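Side-chain contacts in beta-hydroxyacyl-(Acyl-carrier-protein) dehydratase FabA/FabZ (Xenorhabdus doucetiae, PDB 6QSR), which probably acts as a hotdog-fold dehydratase, a lyase acting on hydroxyacyl-carrier-protein intermediates, and takes part in the biosynthesis of aryl polyene pigments as part of a heterocomplex: residues B[81-86]-B[145-150]; B[93-98]-B[161-166]. One frame throughout, in Å; residues are numbered along the deposited sequence.

Interaction 1: residues B[81-86]-B[145-150]; sequences EMMAQA and GEISCY
I147 reaches from strand 140-149 to the side of helix 79-97 and meets two consecutive methionines, M82 and M83. From CB its side chain splits, with CG2 anti to the backbone N. CG1, turned beside that N (chi1 -55°), heads for the helix and passes M83 CG at 4.1 Å. CD1, the tip, carries on in an extended line and ends 4.0 Å from M82 CE, where the two side chains cross at about a right angle. M82 gets its methyl there by a bend at the last torsion (chi3 -75°). Two residues back along the strand, M83 SD lies 4.4 Å from G145 C, beside bare backbone. The short axes approach to 9.3 Å at 118°, so the helix runs across the strand and only a few side chains bridge the gap. M83 also packs on M131, V114, V155 and L159, and I147 on V155, which sets the contact within the buried layer between the central helix of the hotdog fold and its wrapping sheet. Methyl and methylene groups make the two side-chain contacts, and a sulfur rests beside a glycine backbone carbon, so the helix is held to the sheet here by dispersion and exclusion of water, without directional bonds.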
loop_
_atom_site.group_PDB
_atom_site.type_symbol
_atom_site.label_atom_id
_atom_site.label_comp_id
_atom_site.label_asym_id
_atom_site.label_seq_id
_atom_site.Cartn_x
_atom_site.Cartn_y
_atom_site.Cartn_z
ATOM N N GLU B 81 2.341 -2.400 -1.011
ATOM C CA GLU B 81 1.094 -3.069 -1.394
ATOM C C GLU B 81 1.338 -4.487 -1.906
ATOM O O GLU B 81 0.544 -5.379 -1.635
ATOM C CB GLU B 81 0.325 -2.264 -2.450
ATOM C CG GLU B 81 -1.052 -2.828 -2.829
ATOM C CD GLU B 81 -2.050 -2.879 -1.675
ATOM O OE1 GLU B 81 -1.834 -2.197 -0.653
ATOM O OE2 GLU B 81 -3.064 -3.601 -1.785
ATOM N N MET B 82 2.409 -4.693 -2.666
ATOM C CA MET B 82 2.775 -6.039 -3.088
ATOM C C MET B 82 3.154 -6.903 -1.860
ATOM O O MET B 82 2.713 -8.042 -1.739
ATOM C CB MET B 82 3.889 -6.000 -4.139
ATOM C CG MET B 82 3.462 -5.381 -5.478
ATOM S SD MET B 82 4.777 -5.409 -6.718
ATOM C CE MET B 82 5.800 -4.089 -6.085
ATOM N N MET B 83 3.924 -6.338 -0.929
ATOM C CA MET B 83 4.273 -7.037 0.323
ATOM C C MET B 83 3.059 -7.319 1.208
ATOM O O MET B 83 2.936 -8.417 1.776
ATOM C CB MET B 83 5.336 -6.257 1.093
ATOM C CG MET B 83 6.715 -6.373 0.474
ATOM S SD MET B 83 7.966 -5.458 1.402
ATOM C CE MET B 83 7.866 -3.867 0.620
ATOM N N ALA B 84 2.161 -6.341 1.298
ATOM C CA ALA B 84 0.922 -6.488 2.059
ATOM C C ALA B 84 0.068 -7.620 1.510
ATOM O O ALA B 84 -0.440 -8.459 2.276
ATOM C CB ALA B 84 0.133 -5.188 2.049
ATOM N N GLN B 85 -0.068 -7.663 0.189
ATOM C CA GLN B 85 -0.861 -8.710 -0.449
ATOM C C GLN B 85 -0.231 -10.088 -0.322
ATOM O O GLN B 85 -0.955 -11.063 -0.190
ATOM C CB GLN B 85 -1.180 -8.365 -1.904
ATOM C CG GLN B 85 -2.241 -7.284 -1.989
ATOM C CD GLN B 85 -2.720 -7.000 -3.395
ATOM O OE1 GLN B 85 -2.632 -7.850 -4.286
ATOM N NE2 GLN B 85 -3.240 -5.800 -3.601
ATOM N N ALA B 86 1.101 -10.168 -0.319
ATOM C CA ALA B 86 1.783 -11.432 -0.054
ATOM C C ALA B 86 1.435 -11.972 1.334
ATOM O O ALA B 86 1.212 -13.171 1.490
ATOM C CB ALA B 86 3.295 -11.283 -0.203
ATOM N N GLY B 145 10.011 -8.431 5.175
ATOM C CA GLY B 145 9.838 -8.666 3.741
ATOM C C GLY B 145 10.988 -8.275 2.840
ATOM O O GLY B 145 11.797 -7.421 3.181
ATOM N N GLU B 146 11.028 -8.902 1.671
ATOM C CA GLU B 146 12.015 -8.597 0.653
ATOM C C GLU B 146 11.384 -8.710 -0.741
ATOM O O GLU B 146 10.680 -9.688 -1.026
ATOM C CB GLU B 146 13.186 -9.560 0.818
ATOM C CG GLU B 146 14.262 -9.521 -0.249
ATOM C CD GLU B 146 15.192 -10.710 -0.115
ATOM O OE1 GLU B 146 15.130 -11.611 -0.981
ATOM O OE2 GLU B 146 15.953 -10.755 0.878
ATOM N N ILE B 147 11.607 -7.690 -1.577
ATOM C CA ILE B 147 11.350 -7.776 -3.016
ATOM C C ILE B 147 12.696 -7.899 -3.724
ATOM O O ILE B 147 13.594 -7.079 -3.517
ATOM C CB ILE B 147 10.549 -6.577 -3.563
ATOM C CG1 ILE B 147 9.247 -6.421 -2.770
ATOM C CG2 ILE B 147 10.231 -6.760 -5.052
ATOM C CD1 ILE B 147 8.298 -5.378 -3.304
ATOM N N SER B 148 12.812 -8.930 -4.557
ATOM C CA SER B 148 14.006 -9.187 -5.348
ATOM C C SER B 148 13.655 -9.420 -6.818
ATOM O O SER B 148 12.498 -9.705 -7.168
ATOM C CB SER B 148 14.764 -10.384 -4.771
ATOM O OG SER B 148 14.012 -11.580 -4.887
ATOM N N CYS B 149 14.662 -9.266 -7.674
ATOM C CA CYS B 149 14.534 -9.518 -9.102
ATOM C C CYS B 149 15.753 -10.320 -9.523
ATOM O O CYS B 149 16.875 -9.808 -9.449
ATOM C CB CYS B 149 14.455 -8.210 -9.898
ATOM S SG CYS B 149 14.348 -8.491 -11.682
ATOM N N TYR B 150 15.521 -11.565 -9.942
ATOM C CA TYR B 150 16.602 -12.544 -10.219
ATOM C C TYR B 150 17.697 -12.585 -9.134
ATOM O O TYR B 150 18.904 -12.540 -9.419
ATOM C CB TYR B 150 17.167 -12.314 -11.630
ATOM C CG TYR B 150 16.293 -12.903 -12.715
ATOM C CD1 TYR B 150 16.449 -14.233 -13.103
ATOM C CD2 TYR B 150 15.302 -12.144 -13.343
ATOM C CE1 TYR B 150 15.651 -14.793 -14.090
ATOM C CE2 TYR B 150 14.495 -12.697 -14.333
ATOM C CZ TYR B 150 14.677 -14.023 -14.702
ATOM O OH TYR B 150 13.895 -14.592 -15.682
#

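Interaction 2: residues B[93-98]-B[161-166]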
loop_
_atom_site.group_PDB
_atom_site.type_symbol
_atom_site.label_atom_id
_atom_site.label_comp_id
_atom_site.label_asym_id
_atom_site.label_seq_id
_atom_site.Cartn_x
_atom_site.Cartn_y
_atom_site.Cartn_z
ATOM N N TRP B 93 -4.177 -18.755 2.458
ATOM C CA TRP B 93 -3.776 -20.156 2.282
ATOM C C TRP B 93 -4.036 -20.968 3.551
ATOM O O TRP B 93 -4.598 -22.057 3.488
ATOM C CB TRP B 93 -2.287 -20.278 1.866
ATOM C CG TRP B 93 -1.636 -21.603 2.256
ATOM C CD1 TRP B 93 -1.058 -21.905 3.455
ATOM C CD2 TRP B 93 -1.514 -22.777 1.450
ATOM N NE1 TRP B 93 -0.588 -23.192 3.454
ATOM C CE2 TRP B 93 -0.851 -23.753 2.234
ATOM C CE3 TRP B 93 -1.897 -23.101 0.145
ATOM C CZ2 TRP B 93 -0.562 -25.036 1.752
ATOM C CZ3 TRP B 93 -1.613 -24.378 -0.336
ATOM C CH2 TRP B 93 -0.948 -25.330 0.468
ATOM N N HIS B 94 -3.608 -20.427 4.688
ATOM C CA HIS B 94 -3.772 -21.100 5.979
ATOM C C HIS B 94 -5.220 -21.217 6.450
ATOM O O HIS B 94 -5.578 -22.220 7.070
ATOM C CB HIS B 94 -2.882 -20.443 7.035
ATOM C CG HIS B 94 -1.440 -20.780 6.855
ATOM N ND1 HIS B 94 -0.521 -19.889 6.346
ATOM C CD2 HIS B 94 -0.774 -21.943 7.045
ATOM C CE1 HIS B 94 0.656 -20.479 6.267
ATOM N NE2 HIS B 94 0.531 -21.726 6.680
ATOM N N ARG B 95 -6.047 -20.220 6.143
ATOM C CA ARG B 95 -7.497 -20.328 6.369
ATOM C C ARG B 95 -8.138 -21.437 5.520
ATOM O O ARG B 95 -9.009 -22.167 6.008
ATOM C CB ARG B 95 -8.206 -19.002 6.084
ATOM C CG ARG B 95 -8.052 -17.944 7.158
ATOM C CD ARG B 95 -8.804 -16.701 6.723
ATOM N NE ARG B 95 -8.819 -15.636 7.731
ATOM C CZ ARG B 95 -9.906 -15.063 8.265
ATOM N NH1 ARG B 95 -9.753 -14.097 9.170
ATOM N NH2 ARG B 95 -11.146 -15.417 7.911
ATOM N N LYS B 96 -7.708 -21.552 4.260
ATOM C CA LYS B 96 -8.210 -22.591 3.349
ATOM C C LYS B 96 -7.774 -24.000 3.751
ATOM O O LYS B 96 -8.570 -24.936 3.659
ATOM C CB LYS B 96 -7.796 -22.312 1.901
ATOM C CG LYS B 96 -8.437 -21.059 1.327
ATOM C CD LYS B 96 -8.972 -21.240 -0.083
ATOM C CE LYS B 96 -10.052 -20.209 -0.369
ATOM N NZ LYS B 96 -10.377 -20.122 -1.816
ATOM N N GLU B 97 -6.520 -24.143 4.182
ATOM C CA GLU B 97 -6.018 -25.409 4.740
ATOM C C GLU B 97 -6.744 -25.818 6.023
ATOM O O GLU B 97 -6.960 -27.008 6.257
ATOM C CB GLU B 97 -4.509 -25.338 5.026
ATOM C CG GLU B 97 -3.604 -25.295 3.796
ATOM C CD GLU B 97 -3.801 -26.467 2.848
ATOM O OE1 GLU B 97 -3.810 -26.241 1.620
ATOM O OE2 GLU B 97 -3.954 -27.609 3.326
ATOM N N ARG B 98 -7.116 -24.831 6.841
ATOM C CA ARG B 98 -7.842 -25.070 8.097
ATOM C C ARG B 98 -9.375 -25.079 7.949
ATOM O O ARG B 98 -10.087 -25.125 8.952
ATOM C CB ARG B 98 -7.387 -24.052 9.162
ATOM C CG ARG B 98 -6.060 -24.439 9.794
ATOM C CD ARG B 98 -5.189 -23.270 10.229
ATOM N NE ARG B 98 -3.861 -23.736 10.644
ATOM C CZ ARG B 98 -2.884 -24.139 9.822
ATOM N NH1 ARG B 98 -3.047 -24.149 8.495
ATOM N NH2 ARG B 98 -1.723 -24.544 10.334
ATOM N N THR B 161 -0.179 -5.850 9.732
ATOM C CA THR B 161 -1.489 -6.010 9.096
ATOM C C THR B 161 -2.573 -6.358 10.109
ATOM O O THR B 161 -2.283 -6.730 11.242
ATOM C CB THR B 161 -1.445 -7.126 8.045
ATOM O OG1 THR B 161 -0.885 -8.304 8.635
ATOM C CG2 THR B 161 -0.612 -6.692 6.836
ATOM N N TYR B 162 -3.823 -6.239 9.671
ATOM C CA TYR B 162 -4.998 -6.417 10.525
ATOM C C TYR B 162 -6.131 -6.926 9.644
ATOM O O TYR B 162 -6.357 -6.402 8.550
ATOM C CB TYR B 162 -5.323 -5.075 11.189
ATOM C CG TYR B 162 -6.612 -4.933 11.991
ATOM C CD1 TYR B 162 -7.101 -5.959 12.807
ATOM C CD2 TYR B 162 -7.303 -3.714 11.986
ATOM C CE1 TYR B 162 -8.269 -5.785 13.550
ATOM C CE2 TYR B 162 -8.458 -3.530 12.724
ATOM C CZ TYR B 162 -8.936 -4.559 13.507
ATOM O OH TYR B 162 -10.091 -4.346 14.228
ATOM N N GLN B 163 -6.817 -7.961 10.116
ATOM C CA GLN B 163 -7.853 -8.626 9.335
ATOM C C GLN B 163 -9.144 -8.631 10.159
ATOM O O GLN B 163 -9.456 -9.619 10.821
ATOM C CB GLN B 163 -7.381 -10.040 8.958
ATOM C CG GLN B 163 -7.694 -10.430 7.525
ATOM C CD GLN B 163 -6.940 -11.662 7.070
ATOM O OE1 GLN B 163 -6.298 -11.655 6.017
ATOM N NE2 GLN B 163 -7.007 -12.727 7.863
ATOM N N PRO B 164 -9.886 -7.507 10.141
ATOM C CA PRO B 164 -11.076 -7.396 10.979
ATOM C C PRO B 164 -12.295 -8.066 10.362
ATOM O O PRO B 164 -12.339 -8.266 9.143
ATOM C CB PRO B 164 -11.302 -5.887 11.038
ATOM C CG PRO B 164 -10.848 -5.406 9.702
ATOM C CD PRO B 164 -9.693 -6.295 9.318
ATOM N N ASN B 165 -13.266 -8.405 11.211
ATOM C CA ASN B 165 -14.629 -8.708 10.769
ATOM C C ASN B 165 -15.264 -7.421 10.267
ATOM O O ASN B 165 -14.853 -6.329 10.664
ATOM C CB ASN B 165 -15.494 -9.240 11.922
ATOM C CG ASN B 165 -15.105 -10.637 12.357
ATOM O OD1 ASN B 165 -13.926 -10.943 12.522
ATOM N ND2 ASN B 165 -16.102 -11.492 12.559
ATOM N N LYS B 166 -16.285 -7.561 9.424
ATOM C CA LYS B 166 -17.100 -6.424 8.977
ATOM C C LYS B 166 -17.730 -5.657 10.154
ATOM O O LYS B 166 -17.783 -4.428 10.128
ATOM C CB LYS B 166 -18.183 -6.908 8.005
ATOM C CG LYS B 166 -19.212 -5.874 7.575
ATOM C CD LYS B 166 -18.600 -4.701 6.831
ATOM C CE LYS B 166 -19.708 -3.835 6.250
ATOM N NZ LYS B 166 -19.188 -2.681 5.475
#
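The backbones stay well apart: R95 and Q163 have the nearest CA atoms, 12.1 Å from each other, one in the last turn of helix 79-97 and the other just past the end of strand 152-162. Only these two side chains span the gap, each setting out toward the other segment. R95 starts with CG beside its backbone N (chi1 -76°) and then runs straight from CG to NE, carrying the guanidinium clear of the helix. Q163, extended beyond CG, comes the opposite way, and the two chains slide past each other. The end of the amide, modelled as NE2, lies 3.3 Å from R95 NH1 and almost as near R95 NE (3.4 Å). It approaches the guanidinium obliquely, with the two flat groups 82° apart. The amide is probably turned over in the model, so the identity of the atom facing R95 is uncertain; with the oxygen there, a hydrogen bond may form. The stronger hold on the arginine comes from R95 NH2, which forms a salt bridge with E100 and a hydrogen bond to the carbonyl oxygen of A101, both in the loop after the helix. R95 and Q163 also both touch S103 of that loop. At the helix end, R98 NH1 makes a weak hydrogen bond of 3.5 Å back to H94 O. The contact is thus a small polar bridge near the surface, joining the helix end to the loop that leaves the sheet. Its chemistry implies an arginine probably oriented chiefly by E100 and A101, with the glutamine probably adding a neutral, secondary partner whose strength depends on how its amide is turned.

Helix 79-97 serves both contacts: interaction 1 uses its N-terminal part, interaction 2 its last turn. Their centres lie 19 Å apart, and their nearest atoms, about 5 Å apart, do not touch. On the other side the partners belong to strands 140-149 and 152-162, antiparallel neighbours in one sheet, with 161-166 running on past the end of the second. Along the chain the segments alternate, 81-86, 93-98, 145-150, 161-166, so the two connections cross. Interaction 1, about 7 Å from the chain's centre, packs the central helix of the hotdog fold on the sheet; interaction 2, about 14 Å from it, brings the helix end beside the loop that follows the neighbouring strand.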